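Local structure of mandelate racemase/muconate lactonizing enzyme (2OG9) at residues Gly156-His160 with Lys184-Pro188; Leu166-Ser171 with Ala199-Leu204. The protein probably acts as a mandelate-racemase-like enzyme of the enolase superfamily, abstracting the proton next to a substrate carboxylate, though its true substrate is uncertain. One frame throughout, in Å; residues are numbered along the deposited sequence.

Contact 1 of 2, residues Gly156-His160 with Lys184-Pro188; sequences GGFLH and KVGQP
Leu-159 lies over the backbone just after Lys-184 with its CD2 methyl. That methyl is 3.4 Å from Lys-184 O and 3.7 Å from Val-185 CA. It also meets the stem of Gln-187, with Leu-159 CD2 4.1 Å from Gln-187 CB. Leu-159 covers the backbone where the chain leaves strand 181-184. Val-185 turns its own side chain away, onto Ala-214 and Trp-218.

Both segments are loops at the C-terminal ends of neighbouring barrel strands, the end that holds the active site in this superfamily. Lys-184 closes a Lys-Leu-Lys sequence that is consistent with the KxK motif of mandelate racemase relatives.

Lys-184 runs beside Phe-158, and both side chains point the same way. The lysine chain bends at chi2 (-71°) and again at chi4 (56°), which brings NZ to the edge of the phenyl ring, near the ring plane. Lys-184 NZ is 3.6 Å from Phe-158 CD2. Lower down, Lys-184 CG rests 3.7 Å from Gly-157 O. Phe-158 also touches Ile-31. Asp-193 of helix 190-204 accepts a hydrogen bond from Gly-186 N. The backbone there has a positive phi of 101°, at which a CB would be jammed against Val-185 O.

Contact 2 of 2, residues Leu166-Ser171 with Ala199-Leu204; sequences LMVNAS and AVRKHL
Helices 163-175 and 190-204 run in broadly the same direction here, their axes 9.9 Å apart at closest approach and inclined by 44°. Met-167 and His-203 make the largest contact. Met-167 is a selenomethionine in this crystal. With chi1 at -174°, the imidazole of His-203 extends away from its own backbone N and reaches across to helix 163-175. The ring edge meets the end of the Met-167 carbonyl, with His-203 CD2 3.0 Å from Met-167 O. His-203 NE2 is also near that oxygen, but the angle is too poor for a hydrogen bond. Met-167 CB packs 3.6 Å from His-203 CD2. The selenium of Met-167 is 5.2 Å from the centroid of the His-203 ring, in an oblique approach. The terminal methyl bends round toward His-203 CB, but the modelled approach is too short to trust.

Helices 163-175 and 190-204 are the first two helices on the outside of the modified TIM barrel, (β/α)7β in this superfamily. Each follows a strand, and strand 181-184 links them in a right-handed β-α-β-α run. Leu-166 and Val-200 face the barrel and both touch Leu-183. They cross at about a right angle, with Leu-166 CD2 3.9 Å from Val-200 CG2. One turn further on, Ala-170 CB sits 3.9 Å from Leu-204 CD1, and both residues reach Ile-181. The other Leu-204 methyl, CD2, lies 3.6 Å from Ser-171 N and also borders Ser-171 CB. The Ser-171 hydroxyl turns back to its own helix, where Met-167 O and Val-168 O are both within hydrogen-bonding reach. The edge of the His-203 ring also lies close to Ser-171 OG.

In the fold
The two contacts join the same pair of neighbouring β/α units at different levels, with centres about 14 Å apart. Contact 1 joins the loops at the C-terminal ends of the strands. Contact 2 joins the helices that follow those loops, on the outer wall of the barrel. Both are partly buried. Contact 2 grades from buried aliphatic packing on strand 181-184 to an exposed histidine, while contact 1 pairs one leucine with backbone and brings a lysine amine to a phenyl edge. Neither has a hydrogen bond between its segments. They meet where Gly-157 CA packs 3.9 Å from Leu-166 CD1. No other subunit touches either contact.

Contact 1 of 2, residues Gly156-His160 with Lys184-Pro188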
ATOM      1  N   GLY A 156      21.514 -19.373 -35.995  1.00 40.54           N
ATOM      2  CA  GLY A 156      20.677 -20.397 -36.594  1.00 42.38           C
ATOM      3  C   GLY A 156      20.483 -21.613 -35.710  1.00 43.42           C
ATOM      4  O   GLY A 156      20.277 -22.724 -36.203  1.00 43.39           O
ATOM      5  N   GLY A 157      20.540 -21.410 -34.399  1.00 42.63           N
ATOM      6  CA  GLY A 157      20.374 -22.522 -33.486  1.00 43.84           C
ATOM      7  C   GLY A 157      18.988 -22.649 -32.883  1.00 44.14           C
ATOM      8  O   GLY A 157      18.376 -21.662 -32.471  1.00 43.17           O
ATOM      9  N   PHE A 158      18.490 -23.879 -32.846  1.00 44.39           N
ATOM     10  CA  PHE A 158      17.187 -24.171 -32.267  1.00 44.35           C
ATOM     11  C   PHE A 158      17.387 -25.342 -31.320  1.00 44.35           C
ATOM     12  O   PHE A 158      18.487 -25.891 -31.236  1.00 43.44           O
ATOM     13  CB  PHE A 158      16.177 -24.539 -33.354  1.00 45.19           C
ATOM     14  CG  PHE A 158      15.955 -23.452 -34.364  1.00 46.73           C
ATOM     15  CD1 PHE A 158      16.457 -23.574 -35.656  1.00 47.16           C
ATOM     16  CD2 PHE A 158      15.258 -22.297 -34.020  1.00 47.51           C
ATOM     17  CE1 PHE A 158      16.270 -22.560 -36.594  1.00 47.91           C
ATOM     18  CE2 PHE A 158      15.065 -21.274 -34.948  1.00 47.86           C
ATOM     19  CZ  PHE A 158      15.572 -21.406 -36.238  1.00 49.08           C
ATOM     20  N   LEU A 159      16.336 -25.724 -30.607  1.00 44.79           N
ATOM     21  CA  LEU A 159      16.435 -26.835 -29.669  1.00 46.05           C
ATOM     22  C   LEU A 159      16.896 -28.124 -30.345  1.00 47.24           C
ATOM     23  O   LEU A 159      17.602 -28.932 -29.738  1.00 47.80           O
ATOM     24  CB  LEU A 159      15.086 -27.065 -28.985  1.00 45.33           C
ATOM     25  CG  LEU A 159      14.712 -26.053 -27.898  1.00 45.59           C
ATOM     26  CD1 LEU A 159      13.223 -26.137 -27.604  1.00 45.13           C
ATOM     27  CD2 LEU A 159      15.532 -26.327 -26.644  1.00 44.75           C
ATOM     28  N   HIS A 160      16.504 -28.304 -31.604  1.00 47.92           N
ATOM     29  CA  HIS A 160      16.864 -29.503 -32.354  1.00 48.95           C
ATOM     30  C   HIS A 160      18.243 -29.461 -33.010  1.00 48.54           C
ATOM     31  O   HIS A 160      18.709 -30.471 -33.536  1.00 49.16           O
ATOM     32  CB  HIS A 160      15.793 -29.799 -33.414  1.00 50.28           C
ATOM     33  CG  HIS A 160      15.530 -28.659 -34.348  1.00 51.85           C
ATOM     34  ND1 HIS A 160      16.445 -28.239 -35.291  1.00 52.47           N
ATOM     35  CD2 HIS A 160      14.455 -27.845 -34.480  1.00 51.70           C
ATOM     36  CE1 HIS A 160      15.944 -27.218 -35.962  1.00 53.08           C
ATOM     37  NE2 HIS A 160      14.738 -26.959 -35.489  1.00 52.74           N
ATOM     38  N   LYS A 184      18.314 -21.203 -27.435  1.00 35.14           N
ATOM     39  CA  LYS A 184      16.940 -21.612 -27.200  1.00 35.99           C
ATOM     40  C   LYS A 184      16.934 -22.738 -26.172  1.00 35.72           C
ATOM     41  O   LYS A 184      17.703 -23.695 -26.286  1.00 34.25           O
ATOM     42  CB  LYS A 184      16.301 -22.109 -28.497  1.00 37.73           C
ATOM     43  CG  LYS A 184      16.106 -21.041 -29.559  1.00 40.42           C
ATOM     44  CD  LYS A 184      15.007 -20.062 -29.175  1.00 42.53           C
ATOM     45  CE  LYS A 184      14.735 -19.076 -30.302  1.00 43.81           C
ATOM     46  NZ  LYS A 184      14.405 -19.779 -31.575  1.00 45.28           N
ATOM     47  N   VAL A 185      16.078 -22.608 -25.162  1.00 35.49           N
ATOM     48  CA  VAL A 185      15.949 -23.622 -24.121  1.00 35.75           C
ATOM     49  C   VAL A 185      14.462 -23.813 -23.856  1.00 36.78           C
ATOM     50  O   VAL A 185      13.631 -23.294 -24.595  1.00 36.39           O
ATOM     51  CB  VAL A 185      16.647 -23.191 -22.806  1.00 35.61           C
ATOM     52  CG1 VAL A 185      18.138 -23.006 -23.044  1.00 35.04           C
ATOM     53  CG2 VAL A 185      16.022 -21.901 -22.273  1.00 32.45           C
ATOM     54  N   GLY A 186      14.122 -24.559 -22.812  1.00 39.16           N
ATOM     55  CA  GLY A 186      12.721 -24.762 -22.497  1.00 42.33           C
ATOM     56  C   GLY A 186      12.143 -26.090 -22.948  1.00 44.85           C
ATOM     57  O   GLY A 186      10.948 -26.191 -23.223  1.00 45.73           O
ATOM     58  N   GLN A 187      12.986 -27.110 -23.036  1.00 47.14           N
ATOM     59  CA  GLN A 187      12.522 -28.432 -23.435  1.00 48.90           C
ATOM     60  C   GLN A 187      12.273 -29.262 -22.179  1.00 49.17           C
ATOM     61  O   GLN A 187      12.934 -29.071 -21.158  1.00 49.67           O
ATOM     62  CB  GLN A 187      13.559 -29.115 -24.328  1.00 49.44           C
ATOM     63  CG  GLN A 187      14.960 -29.138 -23.750  1.00 51.03           C
ATOM     64  CD  GLN A 187      15.982 -29.676 -24.733  1.00 52.09           C
ATOM     65  OE1 GLN A 187      17.188 -29.601 -24.493  1.00 52.41           O
ATOM     66  NE2 GLN A 187      15.505 -30.225 -25.845  1.00 52.64           N
ATOM     67  N   PRO A 188      11.308 -30.192 -22.238  1.00 49.77           N
ATOM     68  CA  PRO A 188      10.961 -31.057 -21.107  1.00 48.97           C
ATOM     69  C   PRO A 188      12.144 -31.591 -20.301  1.00 48.90           C
ATOM     70  O   PRO A 188      12.040 -31.771 -19.086  1.00 48.60           O
ATOM     71  CB  PRO A 188      10.156 -32.165 -21.771  1.00 49.74           C
ATOM     72  CG  PRO A 188       9.404 -31.407 -22.827  1.00 50.07           C
ATOM     73  CD  PRO A 188      10.486 -30.520 -23.418  1.00 49.68           C
TER

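Contact 2 of 2, residues Leu166-Ser171 with Ala199-Leu204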
ATOM      1  N   LEU A 166      25.800 -26.106 -33.512  1.00 47.50           N
ATOM      2  CA  LEU A 166      25.482 -24.796 -32.966  1.00 47.06           C
ATOM      3  C   LEU A 166      26.756 -24.163 -32.413  1.00 47.07           C
ATOM      4  O   LEU A 166      26.896 -22.941 -32.399  1.00 47.22           O
ATOM      5  CB  LEU A 166      24.423 -24.940 -31.867  1.00 47.52           C
ATOM      6  CG  LEU A 166      23.784 -23.680 -31.275  1.00 47.88           C
ATOM      7  CD1 LEU A 166      22.486 -24.055 -30.579  1.00 48.14           C
ATOM      8  CD2 LEU A 166      24.745 -23.009 -30.307  1.00 48.53           C
HETATM    9  N   MSE A 167      27.690 -25.004 -31.975  1.00 47.02           N
HETATM   10  CA  MSE A 167      28.957 -24.531 -31.426  1.00 47.71           C
HETATM   11  C   MSE A 167      29.864 -23.904 -32.480  1.00 47.27           C
HETATM   12  O   MSE A 167      30.507 -22.884 -32.222  1.00 47.03           O
HETATM   13  CB  MSE A 167      29.689 -25.680 -30.731  1.00 49.29           C
HETATM   14  CG  MSE A 167      29.098 -26.036 -29.380  1.00 50.35           C
HETATM   15 SE   MSE A 167      29.817 -27.666 -28.659  1.00 65.71          SE
HETATM   16  CE  MSE A 167      31.440 -26.998 -27.879  1.00 50.07           C
ATOM     17  N   VAL A 168      29.925 -24.513 -33.661  1.00 47.54           N
ATOM     18  CA  VAL A 168      30.754 -23.981 -34.739  1.00 46.89           C
ATOM     19  C   VAL A 168      30.041 -22.804 -35.406  1.00 46.60           C
ATOM     20  O   VAL A 168      30.686 -21.889 -35.920  1.00 46.52           O
ATOM     21  CB  VAL A 168      31.090 -25.070 -35.802  1.00 47.26           C
ATOM     22  CG1 VAL A 168      31.940 -26.166 -35.174  1.00 45.55           C
ATOM     23  CG2 VAL A 168      29.816 -25.660 -36.380  1.00 46.20           C
ATOM     24  N   ASN A 169      28.711 -22.831 -35.388  1.00 46.09           N
ATOM     25  CA  ASN A 169      27.904 -21.756 -35.965  1.00 46.07           C
ATOM     26  C   ASN A 169      28.055 -20.493 -35.111  1.00 45.96           C
ATOM     27  O   ASN A 169      28.233 -19.389 -35.628  1.00 44.73           O
ATOM     28  CB  ASN A 169      26.427 -22.165 -36.009  1.00 47.01           C
ATOM     29  CG  ASN A 169      26.107 -23.101 -37.163  1.00 48.80           C
ATOM     30  OD1 ASN A 169      26.922 -23.941 -37.547  1.00 50.26           O
ATOM     31  ND2 ASN A 169      24.905 -22.968 -37.714  1.00 49.09           N
ATOM     32  N   ALA A 170      27.979 -20.673 -33.796  1.00 45.06           N
ATOM     33  CA  ALA A 170      28.111 -19.564 -32.863  1.00 44.61           C
ATOM     34  C   ALA A 170      29.498 -18.950 -32.995  1.00 44.25           C
ATOM     35  O   ALA A 170      29.637 -17.738 -33.145  1.00 42.91           O
ATOM     36  CB  ALA A 170      27.883 -20.051 -31.438  1.00 43.67           C
ATOM     37  N   SER A 171      30.525 -19.792 -32.935  1.00 44.57           N
ATOM     38  CA  SER A 171      31.896 -19.319 -33.058  1.00 44.83           C
ATOM     39  C   SER A 171      32.066 -18.551 -34.369  1.00 44.45           C
ATOM     40  O   SER A 171      32.843 -17.598 -34.445  1.00 44.46           O
ATOM     41  CB  SER A 171      32.871 -20.502 -32.996  1.00 46.29           C
ATOM     42  OG  SER A 171      32.497 -21.524 -33.905  1.00 49.57           O
ATOM     43  N   ALA A 199      27.986 -26.600 -22.718  1.00 40.88           N
ATOM     44  CA  ALA A 199      28.806 -26.923 -23.881  1.00 41.83           C
ATOM     45  C   ALA A 199      29.144 -25.679 -24.695  1.00 42.32           C
ATOM     46  O   ALA A 199      30.277 -25.513 -25.150  1.00 42.84           O
ATOM     47  CB  ALA A 199      28.082 -27.936 -24.758  1.00 41.53           C
ATOM     48  N   VAL A 200      28.155 -24.809 -24.884  1.00 42.25           N
ATOM     49  CA  VAL A 200      28.359 -23.579 -25.639  1.00 41.26           C
ATOM     50  C   VAL A 200      29.310 -22.658 -24.883  1.00 41.16           C
ATOM     51  O   VAL A 200      30.242 -22.096 -25.465  1.00 40.56           O
ATOM     52  CB  VAL A 200      27.021 -22.840 -25.881  1.00 41.22           C
ATOM     53  CG1 VAL A 200      27.272 -21.513 -26.579  1.00 40.60           C
ATOM     54  CG2 VAL A 200      26.102 -23.703 -26.725  1.00 40.00           C
ATOM     55  N   ARG A 201      29.079 -22.512 -23.582  1.00 40.74           N
ATOM     56  CA  ARG A 201      29.923 -21.658 -22.757  1.00 42.23           C
ATOM     57  C   ARG A 201      31.383 -22.103 -22.765  1.00 43.59           C
ATOM     58  O   ARG A 201      32.287 -21.272 -22.855  1.00 43.14           O
ATOM     59  CB  ARG A 201      29.398 -21.624 -21.316  1.00 41.10           C
ATOM     60  CG  ARG A 201      30.381 -21.051 -20.296  1.00 41.94           C
ATOM     61  CD  ARG A 201      30.883 -19.662 -20.677  1.00 42.92           C
ATOM     62  NE  ARG A 201      29.827 -18.651 -20.687  1.00 43.18           N
ATOM     63  CZ  ARG A 201      29.222 -18.186 -19.599  1.00 44.14           C
ATOM     64  NH1 ARG A 201      29.563 -18.641 -18.399  1.00 43.30           N
ATOM     65  NH2 ARG A 201      28.279 -17.255 -19.710  1.00 42.64           N
ATOM     66  N   LYS A 202      31.618 -23.410 -22.674  1.00 44.99           N
ATOM     67  CA  LYS A 202      32.988 -23.913 -22.667  1.00 46.24           C
ATOM     68  C   LYS A 202      33.666 -23.692 -24.013  1.00 46.41           C
ATOM     69  O   LYS A 202      34.869 -23.441 -24.075  1.00 46.21           O
ATOM     70  CB  LYS A 202      33.023 -25.405 -22.321  1.00 47.32           C
ATOM     71  CG  LYS A 202      34.444 -25.952 -22.209  1.00 48.59           C
ATOM     72  CD  LYS A 202      34.480 -27.433 -21.862  1.00 49.84           C
ATOM     73  CE  LYS A 202      35.921 -27.934 -21.789  1.00 50.00           C
ATOM     74  NZ  LYS A 202      36.009 -29.395 -21.491  1.00 51.13           N
ATOM     75  N   HIS A 203      32.888 -23.778 -25.088  1.00 46.81           N
ATOM     76  CA  HIS A 203      33.419 -23.595 -26.434  1.00 47.61           C
ATOM     77  C   HIS A 203      33.790 -22.146 -26.753  1.00 47.45           C
ATOM     78  O   HIS A 203      34.914 -21.863 -27.170  1.00 46.91           O
ATOM     79  CB  HIS A 203      32.405 -24.090 -27.464  1.00 48.49           C
ATOM     80  CG  HIS A 203      32.915 -24.073 -28.871  1.00 50.29           C
ATOM     81  ND1 HIS A 203      34.064 -24.734 -29.255  1.00 50.71           N
ATOM     82  CD2 HIS A 203      32.426 -23.490 -29.991  1.00 50.72           C
ATOM     83  CE1 HIS A 203      34.258 -24.558 -30.550  1.00 51.07           C
ATOM     84  NE2 HIS A 203      33.278 -23.808 -31.021  1.00 50.86           N
ATOM     85  N   LEU A 204      32.843 -21.232 -26.557  1.00 46.87           N
ATOM     86  CA  LEU A 204      33.073 -19.821 -26.849  1.00 46.04           C
ATOM     87  C   LEU A 204      33.934 -19.105 -25.820  1.00 45.75           C
ATOM     88  O   LEU A 204      34.695 -18.199 -26.162  1.00 45.79           O
ATOM     89  CB  LEU A 204      31.736 -19.091 -26.986  1.00 45.70           C
ATOM     90  CG  LEU A 204      30.810 -19.618 -28.084  1.00 46.05           C
ATOM     91  CD1 LEU A 204      29.521 -18.816 -28.090  1.00 46.25           C
ATOM     92  CD2 LEU A 204      31.509 -19.527 -29.434  1.00 44.93           C
TER